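Local coordinates for protein ribose 5-phosphate isomerase B (Anaplasma phagocytophilum, PDB 4EM8) that probably catalyses the interconversion of ribose 5-phosphate and ribulose 5-phosphate, at residues S14-V19 / G113-D118; E20-L25 / V36-C41; A27-L32 / S124-F129; S101-D106 / A133-R138. All coordinates share one frame; numbering follows the deposited sequence.

Contact 1 (S14-V19 / G113-D118); sequences SDHAGV and GSRYID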
loop_
_atom_site.group_PDB
_atom_site.type_symbol
_atom_site.label_atom_id
_atom_site.label_comp_id
_atom_site.label_asym_id
_atom_site.label_seq_id
_atom_site.Cartn_x
_atom_site.Cartn_y
_atom_site.Cartn_z
ATOM N N SER A 14 -16.389 2.002 -1.928
ATOM C CA SER A 14 -15.946 2.771 -0.810
ATOM C C SER A 14 -16.690 2.468 0.479
ATOM O O SER A 14 -17.728 1.754 0.523
ATOM C CB SER A 14 -16.112 4.276 -1.118
ATOM O OG SER A 14 -17.478 4.654 -0.996
ATOM N N ASP A 15 -16.117 3.009 1.548
ATOM C CA ASP A 15 -16.823 3.140 2.798
ATOM C C ASP A 15 -17.510 4.507 2.785
ATOM O O ASP A 15 -17.563 5.196 1.748
ATOM C CB ASP A 15 -15.904 2.883 4.022
ATOM C CG ASP A 15 -14.911 3.979 4.279
ATOM O OD1 ASP A 15 -14.881 4.973 3.541
ATOM O OD2 ASP A 15 -14.126 3.834 5.247
ATOM N N HIS A 16 -18.077 4.884 3.913
ATOM C CA HIS A 16 -18.874 6.101 3.968
ATOM C C HIS A 16 -18.050 7.317 3.647
ATOM O O HIS A 16 -18.565 8.256 3.062
ATOM C CB HIS A 16 -19.470 6.258 5.362
ATOM C CG HIS A 16 -18.462 6.097 6.444
ATOM N ND1 HIS A 16 -17.962 4.896 6.792
ATOM C CD2 HIS A 16 -17.830 7.037 7.248
ATOM C CE1 HIS A 16 -17.073 5.055 7.792
ATOM N NE2 HIS A 16 -16.984 6.362 8.062
ATOM N N ALA A 17 -16.766 7.310 4.025
ATOM C CA ALA A 17 -15.886 8.477 3.812
ATOM C C ALA A 17 -15.666 8.731 2.323
ATOM O O ALA A 17 -15.520 9.874 1.879
ATOM C CB ALA A 17 -14.530 8.262 4.507
ATOM N N GLY A 18 -15.671 7.649 1.553
ATOM C CA GLY A 18 -15.333 7.682 0.135
ATOM C C GLY A 18 -16.464 7.845 -0.855
ATOM O O GLY A 18 -16.205 7.879 -2.054
ATOM N N VAL A 19 -17.705 7.950 -0.382
ATOM C CA VAL A 19 -18.894 7.940 -1.279
ATOM C C VAL A 19 -18.861 9.066 -2.306
ATOM O O VAL A 19 -18.996 8.821 -3.515
ATOM C CB VAL A 19 -20.216 7.973 -0.478
ATOM C CG1 VAL A 19 -21.404 8.216 -1.399
ATOM C CG2 VAL A 19 -20.391 6.683 0.348
ATOM N N GLY A 113 -7.406 8.048 -0.675
ATOM C CA GLY A 113 -7.750 8.552 0.658
ATOM C C GLY A 113 -8.561 9.797 0.432
ATOM O O GLY A 113 -8.000 10.895 0.214
ATOM N N SER A 114 -9.887 9.648 0.521
ATOM C CA SER A 114 -10.818 10.702 0.127
ATOM C C SER A 114 -10.673 11.946 0.992
ATOM O O SER A 114 -10.943 13.040 0.526
ATOM C CB SER A 114 -12.267 10.204 0.196
ATOM O OG SER A 114 -12.608 9.824 1.547
ATOM N N ARG A 115 -10.242 11.785 2.243
ATOM C CA ARG A 115 -10.065 12.929 3.131
ATOM C C ARG A 115 -8.772 13.709 2.926
ATOM O O ARG A 115 -8.593 14.725 3.545
ATOM C CB ARG A 115 -10.199 12.480 4.600
ATOM C CG ARG A 115 -11.626 12.112 4.919
ATOM C CD ARG A 115 -11.800 11.591 6.320
ATOM N NE ARG A 115 -13.215 11.302 6.595
ATOM C CZ ARG A 115 -13.656 10.414 7.490
ATOM N NH1 ARG A 115 -12.805 9.717 8.221
ATOM N NH2 ARG A 115 -14.962 10.234 7.665
ATOM N N TYR A 116 -7.906 13.241 2.049
ATOM C CA TYR A 116 -6.570 13.783 1.854
ATOM C C TYR A 116 -6.243 14.113 0.384
ATOM O O TYR A 116 -5.149 14.612 0.108
ATOM C CB TYR A 116 -5.519 12.804 2.436
ATOM C CG TYR A 116 -5.679 12.665 3.930
ATOM C CD1 TYR A 116 -5.079 13.569 4.793
ATOM C CD2 TYR A 116 -6.517 11.698 4.475
ATOM C CE1 TYR A 116 -5.273 13.493 6.164
ATOM C CE2 TYR A 116 -6.702 11.605 5.852
ATOM C CZ TYR A 116 -6.072 12.497 6.688
ATOM O OH TYR A 116 -6.272 12.435 8.045
ATOM N N ILE A 117 -7.163 13.857 -0.554
ATOM C CA ILE A 117 -6.916 14.181 -1.971
ATOM C C ILE A 117 -8.102 14.961 -2.536
ATOM O O ILE A 117 -9.264 14.650 -2.245
ATOM C CB ILE A 117 -6.640 12.903 -2.763
ATOM C CG1 ILE A 117 -6.131 13.235 -4.165
ATOM C CG2 ILE A 117 -7.882 12.032 -2.834
ATOM C CD1 ILE A 117 -5.560 12.026 -4.856
ATOM N N ASP A 118 -7.838 16.007 -3.306
ATOM C CA ASP A 118 -8.946 16.751 -3.851
ATOM C C ASP A 118 -9.427 16.040 -5.122
ATOM O O ASP A 118 -8.630 15.348 -5.792
ATOM C CB ASP A 118 -8.585 18.207 -4.113
ATOM C CG ASP A 118 -8.282 18.456 -5.550
ATOM O OD1 ASP A 118 -7.136 18.189 -5.926
ATOM O OD2 ASP A 118 -9.195 18.879 -6.292
HETATM O O HOH W 1 -13.898 7.144 8.711
#

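Contact 2 (E20-L25 / V36-C41); sequences ELRLFL and VFDCGC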
loop_
_atom_site.group_PDB
_atom_site.type_symbol
_atom_site.label_atom_id
_atom_site.label_comp_id
_atom_site.label_asym_id
_atom_site.label_seq_id
_atom_site.Cartn_x
_atom_site.Cartn_y
_atom_site.Cartn_z
ATOM N N GLU A 20 -18.657 10.297 -1.848
ATOM C CA GLU A 20 -18.648 11.453 -2.742
ATOM C C GLU A 20 -17.556 11.326 -3.828
ATOM O O GLU A 20 -17.833 11.511 -5.002
ATOM C CB GLU A 20 -18.492 12.747 -1.923
ATOM C CG GLU A 20 -18.290 14.016 -2.733
ATOM C CD GLU A 20 -18.412 15.296 -1.897
ATOM O OE1 GLU A 20 -18.728 15.209 -0.682
ATOM O OE2 GLU A 20 -18.200 16.400 -2.476
ATOM N N LEU A 21 -16.334 10.964 -3.447
ATOM C CA LEU A 21 -15.292 10.798 -4.437
ATOM C C LEU A 21 -15.605 9.632 -5.385
ATOM O O LEU A 21 -15.352 9.713 -6.595
ATOM C CB LEU A 21 -13.951 10.567 -3.750
ATOM C CG LEU A 21 -12.722 10.463 -4.649
ATOM C CD1 LEU A 21 -12.560 11.730 -5.510
ATOM C CD2 LEU A 21 -11.482 10.157 -3.808
ATOM N N ARG A 22 -16.110 8.526 -4.826
ATOM C CA ARG A 22 -16.471 7.373 -5.628
ATOM C C ARG A 22 -17.475 7.730 -6.744
ATOM O O ARG A 22 -17.372 7.246 -7.883
ATOM C CB ARG A 22 -17.027 6.257 -4.729
ATOM C CG ARG A 22 -17.235 4.963 -5.483
ATOM C CD ARG A 22 -17.992 3.913 -4.696
ATOM N NE ARG A 22 -19.429 4.054 -4.790
ATOM C CZ ARG A 22 -20.287 4.092 -3.772
ATOM N NH1 ARG A 22 -21.595 4.160 -4.031
ATOM N NH2 ARG A 22 -19.888 4.031 -2.504
ATOM N N LEU A 23 -18.448 8.554 -6.420
ATOM C CA LEU A 23 -19.499 8.893 -7.389
ATOM C C LEU A 23 -18.940 9.880 -8.436
ATOM O O LEU A 23 -19.249 9.764 -9.630
ATOM C CB LEU A 23 -20.741 9.451 -6.683
ATOM C CG LEU A 23 -21.530 8.513 -5.745
ATOM C CD1 LEU A 23 -22.677 9.281 -5.075
ATOM C CD2 LEU A 23 -22.062 7.255 -6.438
ATOM N N PHE A 24 -18.071 10.796 -7.986
ATOM C CA PHE A 24 -17.342 11.711 -8.876
ATOM C C PHE A 24 -16.472 10.961 -9.903
ATOM O O PHE A 24 -16.516 11.272 -11.115
ATOM C CB PHE A 24 -16.486 12.685 -8.050
ATOM C CG PHE A 24 -15.713 13.695 -8.884
ATOM C CD1 PHE A 24 -16.339 14.830 -9.392
ATOM C CD2 PHE A 24 -14.359 13.488 -9.172
ATOM C CE1 PHE A 24 -15.635 15.755 -10.153
ATOM C CE2 PHE A 24 -13.645 14.406 -9.938
ATOM C CZ PHE A 24 -14.286 15.538 -10.427
ATOM N N LEU A 25 -15.680 9.989 -9.433
ATOM C CA LEU A 25 -14.811 9.233 -10.322
ATOM C C LEU A 25 -15.594 8.247 -11.194
ATOM O O LEU A 25 -15.181 7.984 -12.307
ATOM C CB LEU A 25 -13.674 8.538 -9.575
ATOM C CG LEU A 25 -12.755 9.463 -8.789
ATOM C CD1 LEU A 25 -11.868 8.658 -7.822
ATOM C CD2 LEU A 25 -11.936 10.356 -9.712
ATOM N N VAL A 36 -18.709 0.957 -16.041
ATOM C CA VAL A 36 -18.451 1.301 -14.653
ATOM C C VAL A 36 -19.414 0.588 -13.716
ATOM O O VAL A 36 -20.632 0.652 -13.893
ATOM C CB VAL A 36 -18.550 2.834 -14.455
ATOM C CG1 VAL A 36 -18.526 3.188 -12.976
ATOM C CG2 VAL A 36 -17.417 3.529 -15.200
ATOM N N PHE A 37 -18.872 -0.078 -12.706
ATOM C CA PHE A 37 -19.686 -0.925 -11.834
ATOM C C PHE A 37 -19.542 -0.456 -10.377
ATOM O O PHE A 37 -18.457 -0.561 -9.785
ATOM C CB PHE A 37 -19.275 -2.384 -12.007
ATOM C CG PHE A 37 -19.532 -2.921 -13.392
ATOM C CD1 PHE A 37 -20.749 -3.525 -13.708
ATOM C CD2 PHE A 37 -18.558 -2.821 -14.389
ATOM C CE1 PHE A 37 -20.990 -4.017 -14.987
ATOM C CE2 PHE A 37 -18.793 -3.306 -15.672
ATOM C CZ PHE A 37 -20.012 -3.903 -15.970
ATOM N N ASP A 38 -20.627 0.088 -9.834
ATOM C CA ASP A 38 -20.682 0.611 -8.447
ATOM C C ASP A 38 -20.924 -0.551 -7.507
ATOM O O ASP A 38 -21.958 -1.204 -7.615
ATOM C CB ASP A 38 -21.831 1.629 -8.323
ATOM C CG ASP A 38 -21.922 2.286 -6.937
ATOM O OD1 ASP A 38 -21.526 1.681 -5.932
ATOM O OD2 ASP A 38 -22.447 3.410 -6.846
ATOM N N CYS A 39 -19.982 -0.821 -6.601
ATOM C CA CYS A 39 -20.111 -1.928 -5.636
ATOM C C CYS A 39 -20.330 -1.471 -4.183
ATOM O O CYS A 39 -19.966 -2.168 -3.230
ATOM C CB CYS A 39 -18.879 -2.815 -5.717
ATOM S SG CYS A 39 -18.620 -3.482 -7.375
ATOM N N GLY A 40 -20.912 -0.292 -4.018
ATOM C CA GLY A 40 -21.262 0.221 -2.691
ATOM C C GLY A 40 -20.059 0.899 -2.025
ATOM O O GLY A 40 -18.987 0.920 -2.597
ATOM N N CYS A 41 -20.219 1.429 -0.813
ATOM C CA CYS A 41 -21.460 1.281 -0.013
ATOM C C CYS A 41 -22.577 2.191 -0.486
ATOM O O CYS A 41 -22.362 3.148 -1.231
ATOM C CB CYS A 41 -21.184 1.584 1.450
ATOM S SG CYS A 41 -20.652 3.294 1.722
#

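Contact 3 (A27-L32 / S124-F129); sequences AYLRDL and SVLYTF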
loop_
_atom_site.group_PDB
_atom_site.type_symbol
_atom_site.label_atom_id
_atom_site.label_comp_id
_atom_site.label_asym_id
_atom_site.label_seq_id
_atom_site.Cartn_x
_atom_site.Cartn_y
_atom_site.Cartn_z
ATOM N N ALA A 27 -18.609 8.877 -12.510
ATOM C CA ALA A 27 -19.127 9.735 -13.583
ATOM C C ALA A 27 -18.020 10.104 -14.575
ATOM O O ALA A 27 -18.249 10.126 -15.783
ATOM C CB ALA A 27 -19.766 10.991 -13.014
ATOM N N TYR A 28 -16.816 10.375 -14.061
ATOM C CA TYR A 28 -15.664 10.635 -14.921
ATOM C C TYR A 28 -15.408 9.454 -15.856
ATOM O O TYR A 28 -15.341 9.610 -17.087
ATOM C CB TYR A 28 -14.429 10.922 -14.070
ATOM C CG TYR A 28 -13.158 11.103 -14.860
ATOM C CD1 TYR A 28 -12.994 12.199 -15.704
ATOM C CD2 TYR A 28 -12.100 10.198 -14.743
ATOM C CE1 TYR A 28 -11.840 12.364 -16.433
ATOM C CE2 TYR A 28 -10.918 10.381 -15.442
ATOM C CZ TYR A 28 -10.797 11.453 -16.289
ATOM O OH TYR A 28 -9.661 11.629 -17.020
ATOM N N LEU A 29 -15.232 8.274 -15.279
ATOM C CA LEU A 29 -15.022 7.069 -16.076
ATOM C C LEU A 29 -16.114 6.838 -17.120
ATOM O O LEU A 29 -15.823 6.454 -18.259
ATOM C CB LEU A 29 -14.897 5.839 -15.177
ATOM C CG LEU A 29 -13.577 5.810 -14.398
ATOM C CD1 LEU A 29 -13.564 4.626 -13.444
ATOM C CD2 LEU A 29 -12.344 5.766 -15.347
ATOM N N ARG A 30 -17.364 7.067 -16.739
ATOM C CA ARG A 30 -18.481 6.878 -17.661
ATOM C C ARG A 30 -18.342 7.865 -18.842
ATOM O O ARG A 30 -18.478 7.465 -20.012
ATOM C CB ARG A 30 -19.812 7.020 -16.903
ATOM C CG ARG A 30 -20.791 5.878 -17.125
ATOM C CD ARG A 30 -21.552 5.444 -15.864
ATOM N NE ARG A 30 -21.735 6.537 -14.920
ATOM C CZ ARG A 30 -21.844 6.393 -13.596
ATOM N NH1 ARG A 30 -21.964 7.486 -12.852
ATOM N NH2 ARG A 30 -21.839 5.189 -13.012
ATOM N N ASP A 31 -17.988 9.121 -18.548
ATOM C CA ASP A 31 -17.780 10.105 -19.597
ATOM C C ASP A 31 -16.642 9.667 -20.539
ATOM O O ASP A 31 -16.692 9.916 -21.756
ATOM C CB ASP A 31 -17.498 11.477 -18.998
ATOM C CG ASP A 31 -17.498 12.581 -20.030
ATOM O OD1 ASP A 31 -18.414 12.619 -20.898
ATOM O OD2 ASP A 31 -16.605 13.451 -19.949
ATOM N N LEU A 32 -15.630 9.001 -19.981
ATOM C CA LEU A 32 -14.535 8.428 -20.780
ATOM C C LEU A 32 -14.896 7.172 -21.570
ATOM O O LEU A 32 -14.045 6.635 -22.284
ATOM C CB LEU A 32 -13.335 8.079 -19.889
ATOM C CG LEU A 32 -12.494 9.203 -19.286
ATOM C CD1 LEU A 32 -11.252 8.593 -18.616
ATOM C CD2 LEU A 32 -12.107 10.227 -20.331
ATOM N N SER A 124 -6.942 13.154 -12.183
ATOM C CA SER A 124 -5.650 13.034 -12.902
ATOM C C SER A 124 -4.945 11.728 -12.564
ATOM O O SER A 124 -4.425 11.057 -13.470
ATOM C CB SER A 124 -4.719 14.212 -12.637
ATOM O OG SER A 124 -5.413 15.419 -12.863
ATOM N N VAL A 125 -4.978 11.342 -11.278
ATOM C CA VAL A 125 -4.305 10.117 -10.835
ATOM C C VAL A 125 -4.908 8.869 -11.467
ATOM O O VAL A 125 -4.183 8.011 -11.996
ATOM C CB VAL A 125 -4.275 9.965 -9.308
ATOM C CG1 VAL A 125 -3.638 8.626 -8.911
ATOM C CG2 VAL A 125 -3.485 11.100 -8.712
ATOM N N LEU A 126 -6.239 8.811 -11.427
ATOM C CA LEU A 126 -7.009 7.801 -12.092
ATOM C C LEU A 126 -6.761 7.791 -13.603
ATOM O O LEU A 126 -6.614 6.730 -14.153
ATOM C CB LEU A 126 -8.497 8.005 -11.813
ATOM C CG LEU A 126 -9.447 6.992 -12.486
ATOM C CD1 LEU A 126 -9.145 5.551 -12.084
ATOM C CD2 LEU A 126 -10.884 7.380 -12.130
ATOM N N TYR A 127 -6.652 8.955 -14.251
ATOM C CA TYR A 127 -6.431 8.972 -15.699
ATOM C C TYR A 127 -5.074 8.320 -16.028
ATOM O O TYR A 127 -4.979 7.443 -16.894
ATOM C CB TYR A 127 -6.494 10.398 -16.277
ATOM C CG TYR A 127 -6.263 10.387 -17.777
ATOM C CD1 TYR A 127 -7.246 9.896 -18.622
ATOM C CD2 TYR A 127 -5.053 10.816 -18.342
ATOM C CE1 TYR A 127 -7.063 9.850 -19.997
ATOM C CE2 TYR A 127 -4.853 10.770 -19.727
ATOM C CZ TYR A 127 -5.863 10.281 -20.544
ATOM O OH TYR A 127 -5.745 10.224 -21.903
ATOM N N THR A 128 -4.047 8.744 -15.291
ATOM C CA THR A 128 -2.681 8.205 -15.408
ATOM C C THR A 128 -2.683 6.691 -15.189
ATOM O O THR A 128 -2.184 5.937 -16.041
ATOM C CB THR A 128 -1.750 8.904 -14.417
ATOM O OG1 THR A 128 -1.708 10.301 -14.736
ATOM C CG2 THR A 128 -0.308 8.355 -14.459
ATOM N N PHE A 129 -3.314 6.255 -14.107
ATOM C CA PHE A 129 -3.423 4.842 -13.787
ATOM C C PHE A 129 -4.008 4.037 -14.944
ATOM O O PHE A 129 -3.470 2.999 -15.310
ATOM C CB PHE A 129 -4.291 4.638 -12.536
ATOM C CG PHE A 129 -4.160 3.267 -11.918
ATOM C CD1 PHE A 129 -3.142 2.986 -11.024
ATOM C CD2 PHE A 129 -5.062 2.254 -12.229
ATOM C CE1 PHE A 129 -3.016 1.747 -10.420
ATOM C CE2 PHE A 129 -4.945 1.003 -11.612
ATOM C CZ PHE A 129 -3.915 0.747 -10.722
#

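Contact 4 (S101-D106 / A133-R138); sequences SREHND and AFLGGR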
loop_
_atom_site.group_PDB
_atom_site.type_symbol
_atom_site.label_atom_id
_atom_site.label_comp_id
_atom_site.label_asym_id
_atom_site.label_seq_id
_atom_site.Cartn_x
_atom_site.Cartn_y
_atom_site.Cartn_z
ATOM N N SER A 101 3.317 2.492 -10.324
ATOM C CA SER A 101 2.619 1.261 -9.918
ATOM C C SER A 101 2.189 0.408 -11.127
ATOM O O SER A 101 2.209 -0.849 -11.081
ATOM C CB SER A 101 1.412 1.594 -9.002
ATOM O OG SER A 101 0.260 2.045 -9.733
ATOM N N ARG A 102 1.743 1.094 -12.175
ATOM C CA ARG A 102 1.411 0.475 -13.445
ATOM C C ARG A 102 2.676 -0.052 -14.154
ATOM O O ARG A 102 2.759 -1.227 -14.561
ATOM C CB ARG A 102 0.668 1.488 -14.347
ATOM C CG ARG A 102 -0.747 1.827 -13.837
ATOM C CD ARG A 102 -1.724 0.652 -13.919
ATOM N NE ARG A 102 -1.717 0.148 -15.293
ATOM C CZ ARG A 102 -1.514 -1.108 -15.667
ATOM N NH1 ARG A 102 -1.382 -2.095 -14.783
ATOM N NH2 ARG A 102 -1.430 -1.374 -16.980
ATOM N N GLU A 103 3.667 0.816 -14.289
ATOM C CA GLU A 103 4.888 0.439 -15.037
ATOM C C GLU A 103 5.638 -0.731 -14.421
ATOM O O GLU A 103 6.041 -1.634 -15.135
ATOM C CB GLU A 103 5.820 1.636 -15.175
ATOM C CG GLU A 103 5.303 2.650 -16.175
ATOM C CD GLU A 103 6.289 3.770 -16.421
ATOM O OE1 GLU A 103 7.053 4.114 -15.500
ATOM O OE2 GLU A 103 6.260 4.331 -17.526
ATOM N N HIS A 104 5.813 -0.713 -13.102
ATOM C CA HIS A 104 6.616 -1.734 -12.425
ATOM C C HIS A 104 5.846 -2.862 -11.860
ATOM O O HIS A 104 6.352 -3.979 -11.825
ATOM C CB HIS A 104 7.402 -1.151 -11.257
ATOM C CG HIS A 104 8.296 -0.001 -11.626
ATOM N ND1 HIS A 104 8.989 0.669 -10.716
ATOM C CD2 HIS A 104 8.598 0.588 -12.868
ATOM C CE1 HIS A 104 9.703 1.652 -11.307
ATOM N NE2 HIS A 104 9.461 1.611 -12.626
ATOM N N ASN A 105 4.660 -2.597 -11.315
ATOM C CA ASN A 105 3.923 -3.651 -10.619
ATOM C C ASN A 105 2.662 -4.157 -11.327
ATOM O O ASN A 105 1.957 -5.035 -10.778
ATOM C CB ASN A 105 3.614 -3.192 -9.195
ATOM C CG ASN A 105 4.809 -2.549 -8.543
ATOM O OD1 ASN A 105 4.951 -1.328 -8.589
ATOM N ND2 ASN A 105 5.694 -3.360 -7.953
ATOM N N ASP A 106 2.402 -3.640 -12.528
ATOM C CA ASP A 106 1.176 -3.927 -13.273
ATOM C C ASP A 106 -0.040 -3.777 -12.381
ATOM O O ASP A 106 -0.869 -4.685 -12.306
ATOM C CB ASP A 106 1.199 -5.341 -13.847
ATOM C CG ASP A 106 0.200 -5.529 -15.007
ATOM O OD1 ASP A 106 -0.283 -4.528 -15.581
ATOM O OD2 ASP A 106 -0.100 -6.690 -15.341
ATOM N N ALA A 133 0.824 1.778 -19.481
ATOM C CA ALA A 133 1.139 0.394 -19.780
ATOM C C ALA A 133 2.166 -0.185 -18.797
ATOM O O ALA A 133 3.068 0.517 -18.301
ATOM C CB ALA A 133 1.671 0.293 -21.224
ATOM N N PHE A 134 2.040 -1.481 -18.557
ATOM C CA PHE A 134 3.015 -2.238 -17.780
ATOM C C PHE A 134 4.294 -2.320 -18.622
ATOM O O PHE A 134 4.226 -2.594 -19.823
ATOM C CB PHE A 134 2.439 -3.642 -17.495
ATOM C CG PHE A 134 3.383 -4.588 -16.772
ATOM C CD1 PHE A 134 4.128 -4.175 -15.679
ATOM C CD2 PHE A 134 3.485 -5.925 -17.180
ATOM C CE1 PHE A 134 4.979 -5.062 -15.022
ATOM C CE2 PHE A 134 4.332 -6.808 -16.513
ATOM C CZ PHE A 134 5.086 -6.378 -15.444
ATOM N N LEU A 135 5.446 -2.097 -18.003
ATOM C CA LEU A 135 6.707 -2.164 -18.743
ATOM C C LEU A 135 7.213 -3.595 -19.043
ATOM O O LEU A 135 8.032 -3.771 -19.943
ATOM C CB LEU A 135 7.792 -1.336 -18.069
ATOM C CG LEU A 135 7.592 0.191 -18.076
ATOM C CD1 LEU A 135 8.744 0.901 -17.357
ATOM C CD2 LEU A 135 7.418 0.764 -19.487
ATOM N N GLY A 136 6.699 -4.611 -18.342
ATOM C CA GLY A 136 7.218 -5.973 -18.481
ATOM C C GLY A 136 8.721 -6.014 -18.194
ATOM O O GLY A 136 9.192 -5.499 -17.172
ATOM N N GLY A 137 9.493 -6.627 -19.079
ATOM C CA GLY A 137 10.944 -6.659 -18.893
ATOM C C GLY A 137 11.402 -7.296 -17.577
ATOM O O GLY A 137 10.956 -8.383 -17.202
ATOM N N ARG A 138 12.323 -6.639 -16.885
ATOM C CA ARG A 138 12.852 -7.187 -15.628
ATOM C C ARG A 138 11.807 -7.171 -14.504
ATOM O O ARG A 138 11.978 -7.868 -13.489
ATOM C CB ARG A 138 14.123 -6.439 -15.198
ATOM C CG ARG A 138 15.268 -6.579 -16.220
ATOM C CD ARG A 138 16.556 -5.858 -15.813
ATOM N NE ARG A 138 17.203 -6.439 -14.637
ATOM C CZ ARG A 138 17.827 -7.611 -14.599
ATOM N NH1 ARG A 138 18.377 -8.026 -13.451
ATOM N NH2 ARG A 138 17.922 -8.366 -15.685
#

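Contact 1 (S14-V19 / G113-D118)
Van der Waals contact across the two loops centres on Ala17, whose CB sits over one face of the Arg115 guanidinium, near its rim, 3.7 Å from Arg115 NH2. The Arg115 chain runs extended from CG to NE, which carries the flat group out to the methyl. Beside it, Ser114 OG packs against the backbone of the turn, 3.7 Å from Gly18 CA. Ser114 turns OG between its own N and carbonyl carbon (chi1 62°), placing it 2.9 Å from Ala17 O; it also makes a weak hydrogen bond to Cys71 O.

Both loops follow C-terminal ends of strands 9-14 and 109-113, which flank strand 66-71 in a parallel Rossmann-like alpha/beta sheet, the edge where such folds place their sites. Asp15, His16 and Arg115 are predicted to bind D-ribulose 5-phosphate, and the predicted proton acceptor Cys71, at the end of strand 66-71, lies about 6 Å from Ala17, side chain to side chain.

The polar link between the side chains runs through water: it accepts from Arg115 NH1 at 2.8 Å and also bonds His16 NE2 at 3.2 Å. His16 further packs on Arg142 of the second subunit. Within 14-19, Asp15 O takes two donors, Ser14 OG at 2.8 Å and Gly18 N at 3.1 Å, while Asp15 OD1 draws weak bonds from Ala17 N and Gly18 N.

Contact 2 (E20-L25 / V36-C41)
Cys41 O is gripped by both terminal nitrogens of Arg22: NH2 donates to it at 2.9 Å, in the carbonyl plane and on a lone pair, and NH1 adds a weak bond at 3.1 Å. Neither approach is straight. Arg22 NH1 also forms a salt bridge with Asp38 OD2, at 3.0 Å and a straighter 157°, meeting the oxygen on its syn side. Guanidinium and carboxylate planes are turned 62° apart, so the two groups do not pair flat; OD2 takes the bond, with Asp38 OD1 also close to NH1. The Arg22 chain leaves the helix with CG anti to the backbone N and then bends at chi3 (85°), which swings the guanidinium round to the loop. Gly40 lies over one face of that group, its C atom 3.2 Å from Arg22 NH2. Ser14 OG is a further partner of Arg22 NH2, tying the same group to the end of strand 9-14.

The other carboxylate oxygen works within its own segment: Asp38 OD1 accepts from Gly40 N at 2.8 Å, closing an Asx turn that holds the carboxylate beside the arginine. A cis peptide follows, between Gly40 and Cys41. Leu23 CD2 also rests 3.9 Å from Asp38 OD2. The helix is thereby pinned to the end of strand 35-38 and the loop that leaves it, within the beta-alpha-beta unit formed by strand 9-14, helix 19-31 and strand 35-38, a building block of Rossmann-like folds.

Contact 3 (A27-L32 / S124-F129)
Helices 19-31 and 119-131 pack beside each other on one side of the parallel sheet, and their meeting surface here is made of leucines and tyrosines. The axes of segments 27-31 and 124-129 come within 11.4 Å and cross at -45°, a wide separation bridged by large side chains. Deepest lies the leucine pair: Leu126 CD2 meets the branch point of Leu29, CG, at 3.9 Å, and touches both of its methyls. The same Leu126 methyl reaches the ring edge of Tyr28, 4.0 Å from Tyr28 CD2, with the two side chains sliding past each other in opposite directions.

Further out, Tyr28 extends towards the second helix, its CG anti to the backbone N (chi1 176°), and brings its hydroxyl against the root of Tyr127. Tyr28 OH lies 3.4 Å from Tyr127 CD1 and 3.5 Å from Tyr127 CB, an oblique approach in which the rings do not stack. Leu32, just past the end of the first helix, completes the patch: its CD1 comes to the edge of the Tyr127 ring, 4.2 Å from Tyr127 CD1, while its CG covers one face of the Tyr28 ring, near the rim. No hydrogen bond joins the two segments, so apolar contact carries the interface.

Beneath it, Leu29 rests on Val36 of strand 35-38 and Leu126 on Leu110 of strand 109-113. Leucines facing strands, with tyrosines nearer the outside, make up the helix-helix layer over the sheet in a three-layer alpha/beta/alpha sandwich.

Contact 4 (S101-D106 / A133-R138)
Phe134 buries the most surface here, its CG anti to the backbone N (chi1 176°), which lays the ring against the C-terminal turn of helix 95-105. Asp106 CB stands over one face, a CH-pi contact 3.8 Å from the Phe134 ring centroid, and the carboxylate lies almost parallel to the ring, 15° between planes. Gly136 N covers the opposite face, at the ring centre, while His104 O lies in plane at the edge. Phe134 CA makes a CA-H...O contact to Arg102 O at 3.4 Å.

Glu103 and Leu135 run side by side, pointing the same way, with Glu103 CB 3.7 Å from Leu135 CG. Between their backbones is the one hydrogen bond across the contact: Leu135 N donates to Glu103 O at 3.0 Å and 163°, on a lone pair. The Glu103 carboxylate turns to Lys99 in a salt bridge.

Within 101-106, Arg102 NH1 forms a salt bridge with Asp106 OD1 at 2.8 Å, on its anti side, which fixes the carboxylate lying on the ring; Arg102 also holds Ala107 O and Thr132 O. This combination implies that the helix end bearing His104, the predicted proton donor, and Asn105 is anchored to the loop leading to Arg138.

Overall arrangement
Contacts 1 and 2 meet at the sheet's C-terminal edge, their centres 11 Å apart: Ser14 O probably accepts from Cys41 N at 2.8 Å, and Asp15 packs on the Cys41 sulfur. Helix 19-31 leads from contact 2 into contact 3, where Val36 CG2 touches Leu29 CB at 3.4 Å. Contact 3 in turn reaches contact 4 through Phe129, which packs on Ser101 and Arg102. Contacts 1 and 4 lie about 27 Å apart, centre to centre, on opposite sides of the chain's centre, yet both touch the second subunit. His104 of contact 4, the predicted proton donor, packs on Thr73 of that subunit, a predicted D-ribulose 5-phosphate-binding residue, consistent with sites shared between the two chains.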